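Local coordinates for FAD-binding PCMH-type domain-containing protein (Gibberella zeae, PDB 6YJO) that probably acts as an FAD-dependent oxidoreductase of oligosaccharides, with its flavin covalently linked to the protein, at residues V267-P281 with H378-N391. Numbering follows the deposited sequence.
Sequences VTAPKELNMQIYMGP and HTWYILIDLFGGPN
Q276 and D385 face each other as a non-hydrogen-bonded pair of the antiparallel strands 273-280 and 380-386, their side chains running side by side. Q276 NE2 donates to D385 OD1 at 2.7 Å, a bent bond (137° at the hydrogen) that reaches the oxygen from above the carboxylate plane. With chi1 at 85°, CG of Q276 sits between its backbone N and carbonyl carbon, and the otherwise extended chain lays the amide across L383; OE1 is taken by Q287 of the next strand, which fixes the flip of the amide. L383 CD2 lies against Y278 CB (3.8 Å) and at the edge of its ring. The Y278 and Y381 rings are nearly parallel but barely overlap, and Y278 CE2 packs at Y381 CB (3.5 Å), where the ring begins.

The other face is apolar. I277 CG2 lies against I384 CB, I384 CD1 reaches M279 SD at 4.0 Å, and M275 CE, turned by a bend at chi3 (81°), meets L386 CD1; helices 252-268 and 357-371 cover this side. Beyond the paired residues, P281 CD sits over the six-membered ring of W380, 4.3 Å from its centroid, in a CH-pi contact. Backbone bonds such as M279 N to I382 O (2.8 Å) join two central strands of the seven-stranded antiparallel sheet, whose face bearing Q276 and D385, beside the FAD-binding Y176, looks toward the flavin, as in berberine bridge enzyme-like oxidases.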
ATOM      1  N   VAL A 267       6.917  -7.056 -20.297  1.00 66.58           N
ATOM      2  CA  VAL A 267       7.624  -6.001 -21.013  1.00 66.48           C
ATOM      3  C   VAL A 267       6.825  -5.538 -22.222  1.00 68.02           C
ATOM      4  O   VAL A 267       6.839  -4.351 -22.566  1.00 69.17           O
ATOM      5  CB  VAL A 267       9.024  -6.497 -21.422  1.00 66.94           C
ATOM      6  CG1 VAL A 267       9.762  -5.429 -22.229  1.00 69.25           C
ATOM      7  CG2 VAL A 267       9.824  -6.910 -20.195  1.00 63.93           C
ATOM      8  N   THR A 268       6.111  -6.456 -22.879  1.00 68.31           N
ATOM      9  CA  THR A 268       5.536  -6.187 -24.190  1.00 69.92           C
ATOM     10  C   THR A 268       4.034  -5.931 -24.178  1.00 68.79           C
ATOM     11  O   THR A 268       3.524  -5.327 -25.126  1.00 69.84           O
ATOM     12  CB  THR A 268       5.817  -7.363 -25.135  1.00 72.82           C
ATOM     13  OG1 THR A 268       5.301  -8.571 -24.561  1.00 70.89           O
ATOM     14  CG2 THR A 268       7.311  -7.522 -25.380  1.00 74.50           C
ATOM     15  N   ALA A 269       3.314  -6.367 -23.147  1.00 66.70           N
ATOM     16  CA  ALA A 269       1.862  -6.304 -23.195  1.00 68.17           C
ATOM     17  C   ALA A 269       1.386  -4.851 -23.265  1.00 68.93           C
ATOM     18  O   ALA A 269       2.078  -3.941 -22.804  1.00 69.46           O
ATOM     19  CB  ALA A 269       1.255  -6.993 -21.976  1.00 65.95           C
ATOM     20  N   PRO A 270       0.214  -4.604 -23.853  1.00 69.72           N
ATOM     21  CA  PRO A 270      -0.314  -3.234 -23.890  1.00 69.12           C
ATOM     22  C   PRO A 270      -0.526  -2.674 -22.492  1.00 64.63           C
ATOM     23  O   PRO A 270      -0.627  -3.409 -21.506  1.00 61.01           O
ATOM     24  CB  PRO A 270      -1.646  -3.383 -24.633  1.00 71.45           C
ATOM     25  CG  PRO A 270      -1.494  -4.621 -25.440  1.00 74.40           C
ATOM     26  CD  PRO A 270      -0.643  -5.537 -24.605  1.00 72.52           C
ATOM     27  N   LYS A 271      -0.602  -1.341 -22.418  1.00 64.19           N
ATOM     28  CA  LYS A 271      -0.823  -0.681 -21.137  1.00 61.49           C
ATOM     29  C   LYS A 271      -2.258  -0.843 -20.650  1.00 59.09           C
ATOM     30  O   LYS A 271      -2.511  -0.674 -19.453  1.00 57.22           O
ATOM     31  CB  LYS A 271      -0.462   0.803 -21.236  1.00 63.00           C
ATOM     32  CG  LYS A 271      -1.503   1.669 -21.921  1.00 65.83           C
ATOM     33  CD  LYS A 271      -0.979   3.081 -22.131  1.00 67.26           C
ATOM     34  CE  LYS A 271      -1.931   3.907 -22.973  1.00 69.11           C
ATOM     35  NZ  LYS A 271      -2.091   3.331 -24.339  1.00 72.21           N
ATOM     36  N   GLU A 272      -3.197  -1.169 -21.541  1.00 59.22           N
ATOM     37  CA  GLU A 272      -4.566  -1.461 -21.127  1.00 57.00           C
ATOM     38  C   GLU A 272      -4.670  -2.720 -20.277  1.00 52.05           C
ATOM     39  O   GLU A 272      -5.735  -2.971 -19.703  1.00 49.23           O
ATOM     40  CB  GLU A 272      -5.476  -1.613 -22.353  1.00 61.14           C
ATOM     41  CG  GLU A 272      -5.955  -0.297 -22.963  1.00 64.02           C
ATOM     42  CD  GLU A 272      -4.933   0.336 -23.887  1.00 67.67           C
ATOM     43  OE1 GLU A 272      -3.912  -0.320 -24.182  1.00 68.24           O
ATOM     44  OE2 GLU A 272      -5.152   1.489 -24.323  1.00 69.18           O
ATOM     45  N   LEU A 273      -3.599  -3.501 -20.170  1.00 51.62           N
ATOM     46  CA  LEU A 273      -3.626  -4.804 -19.522  1.00 51.57           C
ATOM     47  C   LEU A 273      -2.975  -4.721 -18.144  1.00 49.58           C
ATOM     48  O   LEU A 273      -1.871  -4.185 -18.006  1.00 49.26           O
ATOM     49  CB  LEU A 273      -2.905  -5.835 -20.391  1.00 55.75           C
ATOM     50  CG  LEU A 273      -2.801  -7.265 -19.864  1.00 59.21           C
ATOM     51  CD1 LEU A 273      -4.162  -7.939 -19.802  1.00 60.68           C
ATOM     52  CD2 LEU A 273      -1.848  -8.054 -20.744  1.00 62.16           C
ATOM     53  N   ASN A 274      -3.663  -5.252 -17.135  1.00 48.93           N
ATOM     54  CA  ASN A 274      -3.178  -5.293 -15.759  1.00 49.82           C
ATOM     55  C   ASN A 274      -3.248  -6.731 -15.266  1.00 49.87           C
ATOM     56  O   ASN A 274      -4.285  -7.384 -15.413  1.00 51.18           O
ATOM     57  CB  ASN A 274      -4.009  -4.375 -14.859  1.00 50.14           C
ATOM     58  CG  ASN A 274      -3.950  -2.922 -15.297  1.00 52.06           C
ATOM     59  OD1 ASN A 274      -3.166  -2.137 -14.767  1.00 50.86           O
ATOM     60  ND2 ASN A 274      -4.784  -2.557 -16.270  1.00 53.81           N
ATOM     61  N   MET A 275      -2.159  -7.225 -14.678  1.00 48.98           N
ATOM     62  CA  MET A 275      -2.053  -8.649 -14.387  1.00 50.20           C
ATOM     63  C   MET A 275      -1.294  -8.887 -13.091  1.00 46.28           C
ATOM     64  O   MET A 275      -0.414  -8.108 -12.718  1.00 46.73           O
ATOM     65  CB  MET A 275      -1.343  -9.386 -15.528  1.00 55.02           C
ATOM     66  CG  MET A 275      -1.900 -10.766 -15.804  1.00 59.40           C
ATOM     67  SD  MET A 275      -1.285 -11.452 -17.351  1.00 65.58           S
ATOM     68  CE  MET A 275       0.317 -12.051 -16.829  1.00 63.92           C
ATOM     69  N   GLN A 276      -1.655  -9.980 -12.416  1.00 45.53           N
ATOM     70  CA  GLN A 276      -0.872 -10.572 -11.339  1.00 45.42           C
ATOM     71  C   GLN A 276      -1.056 -12.084 -11.420  1.00 47.48           C
ATOM     72  O   GLN A 276      -1.927 -12.580 -12.141  1.00 48.23           O
ATOM     73  CB  GLN A 276      -1.290 -10.020  -9.969  1.00 45.36           C
ATOM     74  CG  GLN A 276      -2.472 -10.733  -9.320  1.00 46.54           C
ATOM     75  CD  GLN A 276      -2.916 -10.108  -8.004  1.00 46.00           C
ATOM     76  OE1 GLN A 276      -3.933 -10.506  -7.435  1.00 46.51           O
ATOM     77  NE2 GLN A 276      -2.156  -9.137  -7.510  1.00 46.25           N
ATOM     78  N   ILE A 277      -0.216 -12.823 -10.693  1.00 46.41           N
ATOM     79  CA  ILE A 277      -0.373 -14.270 -10.564  1.00 47.31           C
ATOM     80  C   ILE A 277      -0.387 -14.638  -9.089  1.00 44.36           C
ATOM     81  O   ILE A 277       0.614 -14.456  -8.390  1.00 42.49           O
ATOM     82  CB  ILE A 277       0.726 -15.057 -11.301  1.00 48.22           C
ATOM     83  CG1 ILE A 277       0.497 -16.561 -11.094  1.00 49.61           C
ATOM     84  CG2 ILE A 277       2.117 -14.655 -10.821  1.00 46.10           C
ATOM     85  CD1 ILE A 277       1.409 -17.448 -11.899  1.00 50.48           C
ATOM     86  N   TYR A 278      -1.518 -15.167  -8.629  1.00 44.98           N
ATOM     87  CA  TYR A 278      -1.594 -15.807  -7.323  1.00 45.97           C
ATOM     88  C   TYR A 278      -0.936 -17.179  -7.393  1.00 47.19           C
ATOM     89  O   TYR A 278      -1.277 -17.994  -8.257  1.00 47.33           O
ATOM     90  CB  TYR A 278      -3.062 -15.936  -6.900  1.00 48.03           C
ATOM     91  CG  TYR A 278      -3.325 -16.927  -5.784  1.00 50.62           C
ATOM     92  CD1 TYR A 278      -3.388 -18.294  -6.038  1.00 53.04           C
ATOM     93  CD2 TYR A 278      -3.543 -16.497  -4.483  1.00 51.24           C
ATOM     94  CE1 TYR A 278      -3.630 -19.200  -5.026  1.00 53.91           C
ATOM     95  CE2 TYR A 278      -3.792 -17.397  -3.466  1.00 52.90           C
ATOM     96  CZ  TYR A 278      -3.834 -18.748  -3.743  1.00 54.42           C
ATOM     97  OH  TYR A 278      -4.080 -19.650  -2.731  1.00 56.59           O
ATOM     98  N   MET A 279       0.014 -17.432  -6.497  1.00 47.27           N
ATOM     99  CA  MET A 279       0.587 -18.762  -6.324  1.00 46.19           C
ATOM    100  C   MET A 279       0.313 -19.218  -4.901  1.00 44.09           C
ATOM    101  O   MET A 279       0.705 -18.544  -3.943  1.00 42.25           O
ATOM    102  CB  MET A 279       2.087 -18.772  -6.603  1.00 46.61           C
ATOM    103  CG  MET A 279       2.489 -18.099  -7.896  1.00 47.64           C
ATOM    104  SD  MET A 279       4.242 -18.309  -8.276  1.00 50.83           S
ATOM    105  CE  MET A 279       4.371 -20.090  -8.409  1.00 51.02           C
ATOM    106  N   GLY A 280      -0.357 -20.360  -4.769  1.00 44.13           N
ATOM    107  CA  GLY A 280      -0.652 -20.931  -3.479  1.00 44.81           C
ATOM    108  C   GLY A 280      -0.128 -22.346  -3.360  1.00 47.02           C
ATOM    109  O   GLY A 280       0.518 -22.875  -4.270  1.00 46.51           O
ATOM    110  N   PRO A 281      -0.402 -22.991  -2.224  1.00 49.82           N
ATOM    111  CA  PRO A 281       0.166 -24.327  -1.985  1.00 51.66           C
ATOM    112  C   PRO A 281      -0.377 -25.412  -2.899  1.00 52.69           C
ATOM    113  O   PRO A 281       0.268 -26.462  -3.020  1.00 53.27           O
ATOM    114  CB  PRO A 281      -0.199 -24.604  -0.521  1.00 53.48           C
ATOM    115  CG  PRO A 281      -1.400 -23.737  -0.259  1.00 53.22           C
ATOM    116  CD  PRO A 281      -1.170 -22.497  -1.069  1.00 51.31           C
ATOM    117  N   HIS A 378       1.631 -24.726   5.086  1.00 57.10           N
ATOM    118  CA  HIS A 378       0.941 -24.485   3.824  1.00 55.19           C
ATOM    119  C   HIS A 378      -0.059 -23.341   3.911  1.00 54.93           C
ATOM    120  O   HIS A 378      -0.953 -23.241   3.066  1.00 56.77           O
ATOM    121  CB  HIS A 378       0.223 -25.755   3.372  1.00 54.00           C
ATOM    122  CG  HIS A 378       1.145 -26.866   2.990  1.00 55.74           C
ATOM    123  ND1 HIS A 378       0.828 -28.193   3.184  1.00 56.65           N
ATOM    124  CD2 HIS A 378       2.370 -26.850   2.415  1.00 55.51           C
ATOM    125  CE1 HIS A 378       1.821 -28.947   2.749  1.00 58.72           C
ATOM    126  NE2 HIS A 378       2.769 -28.156   2.279  1.00 57.16           N
ATOM    127  N   THR A 379       0.069 -22.479   4.912  1.00 54.31           N
ATOM    128  CA  THR A 379      -0.916 -21.431   5.174  1.00 52.62           C
ATOM    129  C   THR A 379      -0.444 -20.096   4.608  1.00 50.58           C
ATOM    130  O   THR A 379      -0.490 -19.057   5.267  1.00 49.21           O
ATOM    131  CB  THR A 379      -1.191 -21.344   6.674  1.00 55.26           C
ATOM    132  OG1 THR A 379      -2.280 -20.440   6.913  1.00 57.17           O
ATOM    133  CG2 THR A 379       0.052 -20.884   7.439  1.00 53.96           C
ATOM    134  N   TRP A 380       0.006 -20.127   3.351  1.00 48.98           N
ATOM    135  CA  TRP A 380       0.623 -18.983   2.699  1.00 46.63           C
ATOM    136  C   TRP A 380       0.042 -18.819   1.300  1.00 43.91           C
ATOM    137  O   TRP A 380      -0.690 -19.678   0.800  1.00 42.65           O
ATOM    138  CB  TRP A 380       2.148 -19.146   2.617  1.00 47.08           C
ATOM    139  CG  TRP A 380       2.574 -20.434   1.962  1.00 48.13           C
ATOM    140  CD1 TRP A 380       2.912 -21.596   2.590  1.00 50.22           C
ATOM    141  CD2 TRP A 380       2.695 -20.690   0.554  1.00 49.03           C
ATOM    142  NE1 TRP A 380       3.238 -22.560   1.666  1.00 52.13           N
ATOM    143  CE2 TRP A 380       3.112 -22.030   0.409  1.00 50.36           C
ATOM    144  CE3 TRP A 380       2.491 -19.919  -0.596  1.00 47.05           C
ATOM    145  CZ2 TRP A 380       3.330 -22.614  -0.839  1.00 49.40           C
ATOM    146  CZ3 TRP A 380       2.709 -20.502  -1.835  1.00 46.70           C
ATOM    147  CH2 TRP A 380       3.123 -21.835  -1.945  1.00 48.16           C
ATOM    148  N   TYR A 381       0.370 -17.689   0.676  1.00 43.63           N
ATOM    149  CA  TYR A 381       0.117 -17.463  -0.742  1.00 43.69           C
ATOM    150  C   TYR A 381       1.046 -16.348  -1.206  1.00 42.34           C
ATOM    151  O   TYR A 381       1.646 -15.638  -0.397  1.00 40.65           O
ATOM    152  CB  TYR A 381      -1.354 -17.123  -1.019  1.00 44.15           C
ATOM    153  CG  TYR A 381      -1.809 -15.792  -0.470  1.00 46.71           C
ATOM    154  CD1 TYR A 381      -1.578 -14.614  -1.171  1.00 48.30           C
ATOM    155  CD2 TYR A 381      -2.482 -15.712   0.742  1.00 48.21           C
ATOM    156  CE1 TYR A 381      -1.996 -13.392  -0.673  1.00 49.31           C
ATOM    157  CE2 TYR A 381      -2.903 -14.496   1.246  1.00 49.19           C
ATOM    158  CZ  TYR A 381      -2.659 -13.342   0.538  1.00 50.63           C
ATOM    159  OH  TYR A 381      -3.081 -12.136   1.050  1.00 52.67           O
ATOM    160  N   ILE A 382       1.154 -16.199  -2.525  1.00 43.34           N
ATOM    161  CA  ILE A 382       2.083 -15.250  -3.130  1.00 44.05           C
ATOM    162  C   ILE A 382       1.387 -14.519  -4.272  1.00 44.37           C
ATOM    163  O   ILE A 382       0.687 -15.135  -5.081  1.00 45.06           O
ATOM    164  CB  ILE A 382       3.357 -15.962  -3.630  1.00 45.92           C
ATOM    165  CG1 ILE A 382       4.104 -16.586  -2.447  1.00 46.81           C
ATOM    166  CG2 ILE A 382       4.252 -14.987  -4.400  1.00 46.62           C
ATOM    167  CD1 ILE A 382       5.304 -17.432  -2.834  1.00 48.22           C
ATOM    168  N   LEU A 383       1.590 -13.203  -4.340  1.00 44.67           N
ATOM    169  CA  LEU A 383       1.033 -12.360  -5.394  1.00 44.48           C
ATOM    170  C   LEU A 383       2.178 -11.647  -6.100  1.00 45.93           C
ATOM    171  O   LEU A 383       2.929 -10.896  -5.465  1.00 45.96           O
ATOM    172  CB  LEU A 383       0.039 -11.344  -4.825  1.00 43.02           C
ATOM    173  CG  LEU A 383      -1.197 -11.907  -4.122  1.00 42.20           C
ATOM    174  CD1 LEU A 383      -2.125 -10.787  -3.685  1.00 40.87           C
ATOM    175  CD2 LEU A 383      -1.923 -12.885  -5.021  1.00 43.36           C
ATOM    176  N   ILE A 384       2.312 -11.883  -7.404  1.00 47.21           N
ATOM    177  CA  ILE A 384       3.353 -11.273  -8.223  1.00 46.06           C
ATOM    178  C   ILE A 384       2.653 -10.393  -9.250  1.00 46.24           C
ATOM    179  O   ILE A 384       2.151 -10.886 -10.266  1.00 48.16           O
ATOM    180  CB  ILE A 384       4.244 -12.314  -8.908  1.00 44.90           C
ATOM    181  CG1 ILE A 384       4.503 -13.493  -7.972  1.00 44.99           C
ATOM    182  CG2 ILE A 384       5.559 -11.683  -9.333  1.00 46.42           C
ATOM    183  CD1 ILE A 384       5.491 -14.499  -8.525  1.00 45.75           C
ATOM    184  N   ASP A 385       2.613  -9.089  -8.993  1.00 46.11           N
ATOM    185  CA  ASP A 385       2.034  -8.150  -9.940  1.00 47.36           C
ATOM    186  C   ASP A 385       3.034  -7.827 -11.041  1.00 48.46           C
ATOM    187  O   ASP A 385       4.240  -7.740 -10.797  1.00 49.04           O
ATOM    188  CB  ASP A 385       1.622  -6.861  -9.230  1.00 50.06           C
ATOM    189  CG  ASP A 385       0.464  -7.062  -8.275  1.00 54.50           C
ATOM    190  OD1 ASP A 385      -0.680  -7.224  -8.750  1.00 56.54           O
ATOM    191  OD2 ASP A 385       0.698  -7.058  -7.048  1.00 56.73           O
ATOM    192  N   LEU A 386       2.527  -7.656 -12.258  1.00 48.63           N
ATOM    193  CA  LEU A 386       3.321  -7.064 -13.328  1.00 49.46           C
ATOM    194  C   LEU A 386       3.304  -5.553 -13.120  1.00 48.57           C
ATOM    195  O   LEU A 386       2.274  -4.900 -13.318  1.00 48.11           O
ATOM    196  CB  LEU A 386       2.779  -7.472 -14.694  1.00 49.57           C
ATOM    197  CG  LEU A 386       2.701  -8.988 -14.927  1.00 49.25           C
ATOM    198  CD1 LEU A 386       2.490  -9.300 -16.405  1.00 50.99           C
ATOM    199  CD2 LEU A 386       3.944  -9.707 -14.395  1.00 49.31           C
ATOM    200  N   PHE A 387       4.447  -5.003 -12.714  1.00 48.11           N
ATOM    201  CA  PHE A 387       4.532  -3.689 -12.089  1.00 46.21           C
ATOM    202  C   PHE A 387       5.067  -2.605 -13.017  1.00 43.89           C
ATOM    203  O   PHE A 387       4.479  -1.523 -13.101  1.00 40.16           O
ATOM    204  CB  PHE A 387       5.428  -3.790 -10.850  1.00 46.72           C
ATOM    205  CG  PHE A 387       5.560  -2.510 -10.081  1.00 47.90           C
ATOM    206  CD1 PHE A 387       4.627  -2.166  -9.120  1.00 47.88           C
ATOM    207  CD2 PHE A 387       6.632  -1.664 -10.301  1.00 49.43           C
ATOM    208  CE1 PHE A 387       4.754  -0.994  -8.400  1.00 47.72           C
ATOM    209  CE2 PHE A 387       6.763  -0.493  -9.584  1.00 49.93           C
ATOM    210  CZ  PHE A 387       5.821  -0.160  -8.633  1.00 48.82           C
ATOM    211  N   GLY A 388       6.189  -2.861 -13.689  1.00 46.42           N
ATOM    212  CA  GLY A 388       6.843  -1.836 -14.481  1.00 48.34           C
ATOM    213  C   GLY A 388       7.030  -2.198 -15.939  1.00 51.13           C
ATOM    214  O   GLY A 388       6.204  -2.900 -16.527  1.00 53.86           O
ATOM    215  N   GLY A 389       8.119  -1.715 -16.534  1.00 52.65           N
ATOM    216  CA  GLY A 389       8.398  -1.943 -17.932  1.00 53.71           C
ATOM    217  C   GLY A 389       8.018  -0.758 -18.799  1.00 52.57           C
ATOM    218  O   GLY A 389       7.456   0.235 -18.327  1.00 49.50           O
ATOM    219  N   PRO A 390       8.319  -0.841 -20.097  1.00 56.15           N
ATOM    220  CA  PRO A 390       8.061   0.310 -20.981  1.00 58.63           C
ATOM    221  C   PRO A 390       6.594   0.685 -21.094  1.00 59.01           C
ATOM    222  O   PRO A 390       6.283   1.865 -21.300  1.00 59.75           O
ATOM    223  CB  PRO A 390       8.627  -0.152 -22.330  1.00 60.76           C
ATOM    224  CG  PRO A 390       9.604  -1.237 -21.992  1.00 60.50           C
ATOM    225  CD  PRO A 390       9.024  -1.928 -20.793  1.00 57.63           C
ATOM    226  N   ASN A 391       5.680  -0.275 -20.967  1.00 58.67           N
ATOM    227  CA  ASN A 391       4.258  -0.030 -21.176  1.00 58.66           C
ATOM    228  C   ASN A 391       3.487   0.162 -19.876  1.00 54.97           C
ATOM    229  O   ASN A 391       2.257   0.280 -19.911  1.00 53.63           O
ATOM    230  CB  ASN A 391       3.646  -1.180 -21.985  1.00 60.00           C
ATOM    231  CG  ASN A 391       4.007  -1.110 -23.461  1.00 62.70           C
ATOM    232  OD1 ASN A 391       3.935  -0.047 -24.081  1.00 63.09           O
ATOM    233  ND2 ASN A 391       4.401  -2.242 -24.029  1.00 64.02           N
TER